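Local atomic coordinates of nicotinate-nucleotide pyrophosphorylase (Ehrlichia chaffeensis, PDB entry 3L0G), a protein that probably converts quinolinate and phosphoribosyl pyrophosphate into nicotinate mononucleotide, pyrophosphate and carbon dioxide, a step in the biosynthesis of NAD. Residues C[113-116]-C[117-121]; C[192-195]-C[196-200]; C[276-279]-C[280-283]. All blocks are in the same frame, centred on the assembly; numbering follows the deposited sequence.

Contact 1 of 3, residues C[113-116]-C[117-121]; sequences LPIE and RVILN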
ATOM      1  N   LEU C 113     -11.324 -21.107  -3.513  1.00 10.00           N
ATOM      2  CA  LEU C 113     -10.965 -21.585  -2.176  1.00  9.96           C
ATOM      3  C   LEU C 113      -9.780 -20.857  -1.526  1.00  9.43           C
ATOM      4  O   LEU C 113      -9.773 -20.652  -0.328  1.00  9.97           O
ATOM      5  CB  LEU C 113     -10.751 -23.118  -2.163  1.00 10.53           C
ATOM      6  CG  LEU C 113     -11.979 -23.991  -2.567  1.00 10.84           C
ATOM      7  CD1 LEU C 113     -11.784 -25.416  -2.114  1.00 12.67           C
ATOM      8  CD2 LEU C 113     -13.271 -23.451  -1.986  1.00  9.96           C
ATOM      9  N   PRO C 114      -8.783 -20.448  -2.304  1.00  9.07           N
ATOM     10  CA  PRO C 114      -7.664 -19.692  -1.702  1.00  9.15           C
ATOM     11  C   PRO C 114      -7.974 -18.284  -1.194  1.00  9.16           C
ATOM     12  O   PRO C 114      -7.176 -17.704  -0.437  1.00  9.52           O
ATOM     13  CB  PRO C 114      -6.640 -19.616  -2.842  1.00  8.94           C
ATOM     14  CG  PRO C 114      -6.961 -20.770  -3.699  1.00  9.56           C
ATOM     15  CD  PRO C 114      -8.479 -20.856  -3.677  1.00  8.54           C
ATOM     16  N   ILE C 115      -9.118 -17.738  -1.584  1.00  9.12           N
ATOM     17  CA  ILE C 115      -9.519 -16.396  -1.135  1.00  8.42           C
ATOM     18  C   ILE C 115     -10.682 -16.439  -0.157  1.00  8.60           C
ATOM     19  O   ILE C 115     -11.082 -15.399   0.387  1.00  7.79           O
ATOM     20  CB  ILE C 115      -9.852 -15.448  -2.351  1.00  7.97           C
ATOM     21  CG1 ILE C 115     -10.999 -16.023  -3.202  1.00  8.48           C
ATOM     22  CG2 ILE C 115      -8.579 -15.166  -3.222  1.00  4.81           C
ATOM     23  CD1 ILE C 115     -11.466 -15.145  -4.327  1.00  8.39           C
ATOM     24  N   GLU C 116     -11.232 -17.630   0.077  1.00  9.28           N
ATOM     25  CA  GLU C 116     -12.355 -17.786   1.006  1.00 10.32           C
ATOM     26  C   GLU C 116     -12.151 -17.105   2.354  1.00 10.00           C
ATOM     27  O   GLU C 116     -12.992 -16.305   2.793  1.00 10.22           O
ATOM     28  CB  GLU C 116     -12.615 -19.269   1.282  1.00 11.28           C
ATOM     29  CG  GLU C 116     -13.737 -19.516   2.222  1.00 11.88           C
ATOM     30  CD  GLU C 116     -14.006 -21.001   2.444  1.00 13.77           C
ATOM     31  OE1 GLU C 116     -13.896 -21.789   1.480  1.00 12.74           O
ATOM     32  OE2 GLU C 116     -14.306 -21.351   3.602  1.00 13.09           O
ATOM     33  N   ARG C 117     -11.073 -17.448   3.035  1.00  8.83           N
ATOM     34  CA  ARG C 117     -10.913 -17.005   4.400  1.00  9.06           C
ATOM     35  C   ARG C 117     -10.675 -15.480   4.432  1.00  8.77           C
ATOM     36  O   ARG C 117     -11.242 -14.773   5.268  1.00  7.64           O
ATOM     37  CB  ARG C 117      -9.811 -17.809   5.083  1.00  9.40           C
ATOM     38  CG  ARG C 117      -9.486 -17.453   6.512  1.00 11.04           C
ATOM     39  CD  ARG C 117     -10.693 -17.126   7.386  1.00 14.76           C
ATOM     40  NE  ARG C 117     -11.684 -18.151   7.343  1.00 14.80           N
ATOM     41  CZ  ARG C 117     -12.937 -17.994   7.733  1.00 14.48           C
ATOM     42  NH1 ARG C 117     -13.381 -16.858   8.247  1.00 16.42           N
ATOM     43  NH2 ARG C 117     -13.753 -19.003   7.617  1.00 14.95           N
ATOM     44  N   VAL C 118      -9.892 -14.965   3.492  1.00  8.26           N
ATOM     45  CA  VAL C 118      -9.694 -13.499   3.379  1.00  8.46           C
ATOM     46  C   VAL C 118     -11.026 -12.734   3.250  1.00  9.00           C
ATOM     47  O   VAL C 118     -11.317 -11.823   4.017  1.00  8.98           O
ATOM     48  CB  VAL C 118      -8.660 -13.154   2.244  1.00  8.75           C
ATOM     49  CG1 VAL C 118      -8.740 -11.672   1.776  1.00  7.56           C
ATOM     50  CG2 VAL C 118      -7.242 -13.475   2.743  1.00  8.30           C
ATOM     51  N   ILE C 119     -11.848 -13.143   2.307  1.00  8.62           N
ATOM     52  CA  ILE C 119     -13.112 -12.496   2.099  1.00  9.94           C
ATOM     53  C   ILE C 119     -14.009 -12.638   3.342  1.00  9.56           C
ATOM     54  O   ILE C 119     -14.603 -11.646   3.782  1.00  9.49           O
ATOM     55  CB  ILE C 119     -13.786 -13.047   0.820  1.00 10.29           C
ATOM     56  CG1 ILE C 119     -13.042 -12.517  -0.409  1.00 11.01           C
ATOM     57  CG2 ILE C 119     -15.230 -12.656   0.742  1.00 13.35           C
ATOM     58  CD1 ILE C 119     -13.414 -13.257  -1.729  1.00 14.11           C
ATOM     59  N   LEU C 120     -14.080 -13.831   3.929  1.00  8.14           N
ATOM     60  CA  LEU C 120     -14.957 -14.022   5.065  1.00  9.03           C
ATOM     61  C   LEU C 120     -14.478 -13.161   6.235  1.00  8.45           C
ATOM     62  O   LEU C 120     -15.293 -12.535   6.937  1.00  8.25           O
ATOM     63  CB  LEU C 120     -15.090 -15.526   5.469  1.00  8.54           C
ATOM     64  CG  LEU C 120     -15.915 -16.411   4.515  1.00  9.27           C
ATOM     65  CD1 LEU C 120     -15.954 -17.882   5.037  1.00 10.28           C
ATOM     66  CD2 LEU C 120     -17.393 -15.893   4.226  1.00  7.88           C
ATOM     67  N   ASN C 121     -13.170 -13.123   6.474  1.00  8.09           N
ATOM     68  CA  ASN C 121     -12.668 -12.373   7.658  1.00  7.50           C
ATOM     69  C   ASN C 121     -13.021 -10.910   7.504  1.00  7.49           C
ATOM     70  O   ASN C 121     -13.436 -10.234   8.484  1.00  6.04           O
ATOM     71  CB  ASN C 121     -11.164 -12.569   7.904  1.00  7.64           C
ATOM     72  CG  ASN C 121     -10.814 -13.980   8.422  1.00  7.36           C
ATOM     73  OD1 ASN C 121     -11.670 -14.703   8.928  1.00 11.18           O
ATOM     74  ND2 ASN C 121      -9.560 -14.375   8.270  1.00  7.07           N
TER
HETATM   75  O   HOH W   1      -9.031 -19.274   2.095  1.00  7.71           O
HETATM   76  O   HOH W   2      -7.827 -16.907   2.036  1.00  6.89           O
HETATM   77  O   HOH W   3     -12.303 -21.143   5.387  1.00 32.49           O
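Ile115 and Ile119 lie side by side where the chain enters helix 116-139, Ile115 just before its first residue; their ends point the same way, and their CD1 methyls meet at 3.8 Å. The backbone joins them too: Ile119 N donates to Ile115 O over 3.1 Å in an almost straight bond, with an N-H...O angle of 175°. Placed between the backbone N and the carbonyl carbon (chi1 60°), CG1 of Ile115 carries its chain to CD1 of Ile119, whose CG1 lies beside its own backbone N. Val76 and Phe77 of helix 70-79 cover both isoleucines, while Leu34 of helix 27-38 packs on Ile115 and Val118, so this flank of the turn is thoroughly buried.

Glu116 and Leu120 pass at a slant, CG of the first 3.9 Å from CD1 of the second, and pack on Leu292 and Ile290 of strand 290-294. Leu120 N donates to Glu116 O at 2.9 Å. Looser and wetter are the Glu116 carboxylate and Arg117. The extended glutamate chain carries OE2 to a water 2.7 Å away, with Leu120 CD1 still close by. That water makes only a weak bond to Arg117 NH2, so the opposite charges, Glu116 OE2 and Arg117 NH2 4.7 Å apart, are at most loosely joined through it. Arg117, bent at chi2 and chi3, curls along the helix until NH1 reaches Asn121 OD1 at 2.8 Å, the acceptor lying in the guanidinium plane. Asn121 ND2 in turn bonds to the backbone O of Arg151 of a second subunit. Two further waters bridge Leu113 O to Arg117 N and Pro114 O to Val118 N.

Together these residues form the amphipathic first turn of helix 116-139, packed between helices 27-38 and 70-79 and the antiparallel sheet of the N-terminal domain.

Contact 2 of 3, residues C[192-195]-C[196-200]; sequences GSIT and LAIQR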
ATOM      1  N   GLY C 192       0.391  22.234  30.779  1.00 14.72           N
ATOM      2  CA  GLY C 192       0.097  22.730  32.121  1.00 14.23           C
ATOM      3  C   GLY C 192      -1.316  23.236  32.337  1.00 14.14           C
ATOM      4  O   GLY C 192      -1.771  23.278  33.481  1.00 14.00           O
ATOM      5  N   SER C 193      -2.019  23.614  31.262  1.00 13.42           N
ATOM      6  CA  SER C 193      -3.363  24.179  31.423  1.00 12.69           C
ATOM      7  C   SER C 193      -4.197  24.176  30.148  1.00 12.33           C
ATOM      8  O   SER C 193      -3.665  24.224  29.026  1.00 11.89           O
ATOM      9  CB  SER C 193      -3.277  25.597  31.999  1.00 13.32           C
ATOM     10  OG  SER C 193      -3.196  26.600  31.008  1.00 12.64           O
ATOM     11  N   ILE C 194      -5.516  24.098  30.328  1.00 11.32           N
ATOM     12  CA  ILE C 194      -6.455  24.168  29.217  1.00 10.65           C
ATOM     13  C   ILE C 194      -6.363  25.542  28.496  1.00 10.65           C
ATOM     14  O   ILE C 194      -6.304  25.623  27.260  1.00 11.01           O
ATOM     15  CB  ILE C 194      -7.899  23.928  29.724  1.00 11.12           C
ATOM     16  CG1 ILE C 194      -8.107  22.441  30.095  1.00 11.62           C
ATOM     17  CG2 ILE C 194      -8.921  24.404  28.680  1.00  9.44           C
ATOM     18  CD1 ILE C 194      -9.487  22.138  30.699  1.00 12.12           C
ATOM     19  N   THR C 195      -6.341  26.623  29.262  1.00 10.78           N
ATOM     20  CA  THR C 195      -6.264  27.968  28.674  1.00 10.48           C
ATOM     21  C   THR C 195      -5.011  28.122  27.831  1.00 10.48           C
ATOM     22  O   THR C 195      -5.094  28.620  26.717  1.00  9.51           O
ATOM     23  CB  THR C 195      -6.358  29.077  29.738  1.00 11.15           C
ATOM     24  OG1 THR C 195      -7.648  29.015  30.356  1.00  8.59           O
ATOM     25  CG2 THR C 195      -6.140  30.533  29.098  1.00 10.50           C
ATOM     26  N   LEU C 196      -3.866  27.653  28.314  1.00 10.51           N
ATOM     27  CA  LEU C 196      -2.619  27.807  27.529  1.00 10.93           C
ATOM     28  C   LEU C 196      -2.618  26.935  26.273  1.00 10.70           C
ATOM     29  O   LEU C 196      -2.172  27.368  25.211  1.00 10.79           O
ATOM     30  CB  LEU C 196      -1.381  27.527  28.380  1.00 10.95           C
ATOM     31  CG  LEU C 196      -0.035  27.716  27.682  1.00 10.35           C
ATOM     32  CD1 LEU C 196       0.290  29.208  27.448  1.00 12.36           C
ATOM     33  CD2 LEU C 196       1.042  27.063  28.541  1.00 12.25           C
ATOM     34  N   ALA C 197      -3.138  25.715  26.374  1.00 11.41           N
ATOM     35  CA  ALA C 197      -3.269  24.848  25.188  1.00 11.54           C
ATOM     36  C   ALA C 197      -4.107  25.514  24.081  1.00 11.75           C
ATOM     37  O   ALA C 197      -3.685  25.564  22.901  1.00 12.22           O
ATOM     38  CB  ALA C 197      -3.872  23.451  25.577  1.00 11.29           C
ATOM     39  N   ILE C 198      -5.288  26.024  24.442  1.00 11.28           N
ATOM     40  CA  ILE C 198      -6.182  26.613  23.452  1.00 11.48           C
ATOM     41  C   ILE C 198      -5.530  27.871  22.866  1.00 12.82           C
ATOM     42  O   ILE C 198      -5.554  28.086  21.634  1.00 12.67           O
ATOM     43  CB  ILE C 198      -7.569  26.985  24.046  1.00 11.27           C
ATOM     44  CG1 ILE C 198      -8.344  25.713  24.461  1.00 10.36           C
ATOM     45  CG2 ILE C 198      -8.391  27.772  23.004  1.00 11.38           C
ATOM     46  CD1 ILE C 198      -9.478  25.959  25.464  1.00  7.65           C
ATOM     47  N   GLN C 199      -4.972  28.717  23.743  1.00 12.81           N
ATOM     48  CA  GLN C 199      -4.275  29.923  23.276  1.00 14.01           C
ATOM     49  C   GLN C 199      -3.214  29.623  22.214  1.00 13.63           C
ATOM     50  O   GLN C 199      -3.160  30.303  21.156  1.00 13.22           O
ATOM     51  CB  GLN C 199      -3.624  30.688  24.438  1.00 14.01           C
ATOM     52  CG  GLN C 199      -4.620  31.496  25.324  1.00 18.06           C
ATOM     53  CD  GLN C 199      -3.910  32.262  26.468  1.00 22.79           C
ATOM     54  OE1 GLN C 199      -4.553  32.872  27.340  1.00 24.69           O
ATOM     55  NE2 GLN C 199      -2.573  32.236  26.450  1.00 25.80           N
ATOM     56  N   ARG C 200      -2.361  28.629  22.500  1.00 12.90           N
ATOM     57  CA  ARG C 200      -1.283  28.242  21.563  1.00 13.11           C
ATOM     58  C   ARG C 200      -1.814  27.710  20.249  1.00 12.99           C
ATOM     59  O   ARG C 200      -1.312  28.069  19.178  1.00 12.12           O
ATOM     60  CB  ARG C 200      -0.368  27.183  22.191  1.00 13.48           C
ATOM     61  CG  ARG C 200       0.556  27.760  23.239  1.00 15.57           C
ATOM     62  CD  ARG C 200       1.344  26.671  23.855  1.00 17.56           C
ATOM     63  NE  ARG C 200       2.363  27.158  24.772  1.00 18.22           N
ATOM     64  CZ  ARG C 200       3.235  26.358  25.384  1.00 17.98           C
ATOM     65  NH1 ARG C 200       3.204  25.041  25.182  1.00 16.74           N
ATOM     66  NH2 ARG C 200       4.137  26.875  26.198  1.00 16.55           N
TER
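Ser193 OG accepts the backbone N-H of Leu196 at 3.0 Å, which makes Ser193 the N-cap of helix 194-204, one of the helices surrounding the parallel sheet of the C-terminal domain. The N-H...O angle of 160° shows a well-directed bond, and Ser193 OG also rests 3.3 Å from Leu196 CB. Just before it, Gly192 leaves the preceding helix with a positive phi of 116°, and the chain turns there into the new one.

From the cap onward the first-turn carbonyls find their donors four residues along. Ser193 O receives Ala197 N at 3.1 Å, Ile194 O receives Ile198 N and Thr195 O receives Gln199 N. Thus Ser193 serves the helix start twice, through its side chain and through its carbonyl. The hydroxyl of Thr195 looks beyond the turn: OG1 is hydrogen-bonded to Glu222 OE2 and also to Asn226 OD1. With OG1 beside the backbone N (chi1 -64°), Thr195 CG2 takes the other branch and lies 3.3 Å from Gln199 OE1, the two side chains passing at a slant.

The inward side of the turn is hydrocarbon. Ile194 and Ile198 lie alongside one another and point the same way, CG2 of the first meeting CD1 of the second at 3.6 Å. Ile212 and Ile210 of strand 210-214 take up Ile194 and Ile198 respectively, seating the helix on the sheet.

Outside that seat the chemistry turns polar. Arg200 NH1 forms a salt bridge with Glu53 OE2 of a second subunit and a hydrogen bond with the backbone O of its Ile49, fastening the helix to the neighbouring subunit. Within the same helix, Leu196 CD2 lies 3.7 Å above one face of the Arg200 guanidinium, offset toward its rim.

Contact 3 of 3, residues C[276-279]-C[280-283]; sequences ISIG and CITN. With EDO (1,2-ethanediol), chain I.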
ATOM      1  N   ILE C 276     -22.523  10.694  21.108  1.00  9.99           N
ATOM      2  CA  ILE C 276     -21.859   9.723  21.975  1.00  9.71           C
ATOM      3  C   ILE C 276     -20.843   8.922  21.145  1.00 10.62           C
ATOM      4  O   ILE C 276     -21.215   8.229  20.178  1.00 10.35           O
ATOM      5  CB  ILE C 276     -22.862   8.796  22.692  1.00  9.41           C
ATOM      6  CG1 ILE C 276     -23.807   9.636  23.572  1.00  9.47           C
ATOM      7  CG2 ILE C 276     -22.115   7.743  23.568  1.00  9.68           C
ATOM      8  CD1 ILE C 276     -25.114   8.913  23.935  1.00  6.25           C
ATOM      9  N   SER C 277     -19.571   9.037  21.547  1.00 10.53           N
ATOM     10  CA  SER C 277     -18.426   8.337  20.962  0.50 11.43           C
ATOM     11  C   SER C 277     -18.180   7.043  21.725  1.00 11.48           C
ATOM     12  O   SER C 277     -18.057   7.095  22.934  1.00 12.53           O
ATOM     13  CB  SER C 277     -17.163   9.189  21.107  0.50 10.91           C
ATOM     14  OG  SER C 277     -16.914   9.951  19.956  0.50 12.92           O
ATOM     15  N   ILE C 278     -18.054   5.908  21.034  1.00 11.71           N
ATOM     16  CA  ILE C 278     -17.964   4.618  21.697  1.00 11.28           C
ATOM     17  C   ILE C 278     -16.784   3.807  21.139  1.00 11.51           C
ATOM     18  O   ILE C 278     -16.795   3.431  19.984  1.00 10.87           O
ATOM     19  CB  ILE C 278     -19.273   3.802  21.521  1.00 11.66           C
ATOM     20  CG1 ILE C 278     -20.480   4.614  21.967  1.00 10.97           C
ATOM     21  CG2 ILE C 278     -19.194   2.513  22.332  1.00  9.85           C
ATOM     22  CD1 ILE C 278     -21.799   3.922  21.691  1.00 10.83           C
ATOM     23  N   GLY C 279     -15.776   3.561  21.979  1.00 12.33           N
ATOM     24  CA  GLY C 279     -14.572   2.817  21.588  1.00 12.82           C
ATOM     25  C   GLY C 279     -14.901   1.376  21.256  1.00 13.93           C
ATOM     26  O   GLY C 279     -14.376   0.827  20.297  1.00 14.33           O
ATOM     27  N   CYS C 280     -15.821   0.783  22.002  1.00 14.76           N
ATOM     28  CA  CYS C 280     -16.120  -0.638  21.900  0.50 16.29           C
ATOM     29  C   CYS C 280     -17.023  -1.020  20.683  1.00 15.29           C
ATOM     30  O   CYS C 280     -17.432  -2.157  20.557  1.00 16.19           O
ATOM     31  CB  CYS C 280     -16.699  -1.122  23.250  0.50 17.10           C
ATOM     32  SG  CYS C 280     -15.498  -1.093  24.690  0.50 23.33           S
ATOM     33  N   ILE C 281     -17.345  -0.071  19.785  1.00 14.57           N
ATOM     34  CA  ILE C 281     -17.973  -0.450  18.493  1.00 12.78           C
ATOM     35  C   ILE C 281     -16.957  -0.746  17.372  1.00 13.01           C
ATOM     36  O   ILE C 281     -17.334  -1.280  16.327  1.00 13.13           O
ATOM     37  CB  ILE C 281     -19.048   0.519  17.996  1.00 12.41           C
ATOM     38  CG1 ILE C 281     -18.511   1.950  17.814  1.00 11.80           C
ATOM     39  CG2 ILE C 281     -20.229   0.505  18.964  1.00  9.19           C
ATOM     40  CD1 ILE C 281     -19.551   2.930  17.218  1.00 10.38           C
ATOM     41  N   THR C 282     -15.681  -0.418  17.593  1.00 13.20           N
ATOM     42  CA  THR C 282     -14.588  -0.721  16.624  1.00 13.22           C
ATOM     43  C   THR C 282     -13.464  -1.577  17.272  1.00 14.69           C
ATOM     44  O   THR C 282     -12.473  -1.880  16.646  1.00 14.40           O
ATOM     45  CB  THR C 282     -13.980   0.557  16.019  1.00 13.13           C
ATOM     46  OG1 THR C 282     -13.424   1.399  17.065  1.00 10.76           O
ATOM     47  CG2 THR C 282     -15.022   1.353  15.276  1.00 11.14           C
ATOM     48  N   ASN C 283     -13.627  -1.923  18.544  1.00 15.68           N
ATOM     49  CA  ASN C 283     -12.823  -2.951  19.164  1.00 16.76           C
ATOM     50  C   ASN C 283     -13.744  -3.686  20.152  1.00 17.02           C
ATOM     51  O   ASN C 283     -14.829  -3.175  20.508  1.00 18.85           O
ATOM     52  CB  ASN C 283     -11.553  -2.347  19.792  1.00 16.81           C
ATOM     53  CG  ASN C 283     -11.833  -1.530  21.006  1.00 17.34           C
ATOM     54  OD1 ASN C 283     -12.202  -2.076  22.043  1.00 19.71           O
ATOM     55  ND2 ASN C 283     -11.690  -0.199  20.893  1.00 18.69           N
TER
HETATM   56  C1  EDO I 300     -13.867  11.493  19.931  1.00 19.76           C
HETATM   57  O1  EDO I 300     -13.556  10.208  19.406  1.00 20.46           O
HETATM   58  C2  EDO I 300     -14.263  12.450  18.803  1.00 16.77           C
HETATM   59  O2  EDO I 300     -15.604  12.227  18.325  1.00 16.35           O
HETATM   60  O   HOH W   4     -14.789   3.535  18.072  1.00  6.67           O
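Gly279 O is approached by two backbone amides, in the tight turn that follows strand 275-277 of the parallel sheet in the barrel-like C-terminal domain. Thr282 N bonds to it at 3.3 Å from above the carbonyl plane, 42° out of it, and Asn283 N adds a weak bond of the same length. The side chain of Asn283 folds back over this turn, its CG between the backbone N and the carbonyl carbon (chi1 71°). That brings ND2 within 2.9 Å of Gly279 O, but the angle is too poor for a hydrogen bond; ND2 instead donates to Lys152 O. The hydroxyl of Thr282 is likewise bonded to Lys152 O, so neighbouring side chains of the turn converge on a single outside carbonyl.

One residue earlier, a water donates to both Ile278 O and Thr282 OG1, the latter at 2.7 Å, and ties the strand's exit to the far side of the turn. Cys280, modelled in two conformers of which one is given, joins the turn covalently to Cys259 through a disulfide. Still on the strand, Ser277 also has two conformers, so the approach of its OG to a molecule of 1,2-ethanediol, probably from the crystallisation liquor, is doubtful.

The apolar branches face elsewhere. Ile278 and Ile281 cross at about a right angle, with their CG2 methyls 4.1 Å apart, and both rest on Phe136 of helix 116-139. Ile281 CG1 comes to 3.1 Å from Ile278 O, a close carbon-oxygen approach.

In the fold
The three contacts show how local geometry follows place in the fold. Contacts 1 and 2 both lie at helix starts, yet on opposite sides of the chain's centre, their centres 50 Å apart. All three touch the second subunit, contact 3 only through Asn283. Contact 1 is mostly buried and uses water at its polar edge; contact 2 is nearer the surface and begins with a side-chain cap. Contact 3 sits closest to the chain's centre, where a strand ends in a turn stabilised by backbone bonds, water and a disulfide. Helix 116-139 links the domains: its start and the residues just before it form contact 1, and its later residues cover Ile278 and Ile281 of contact 3.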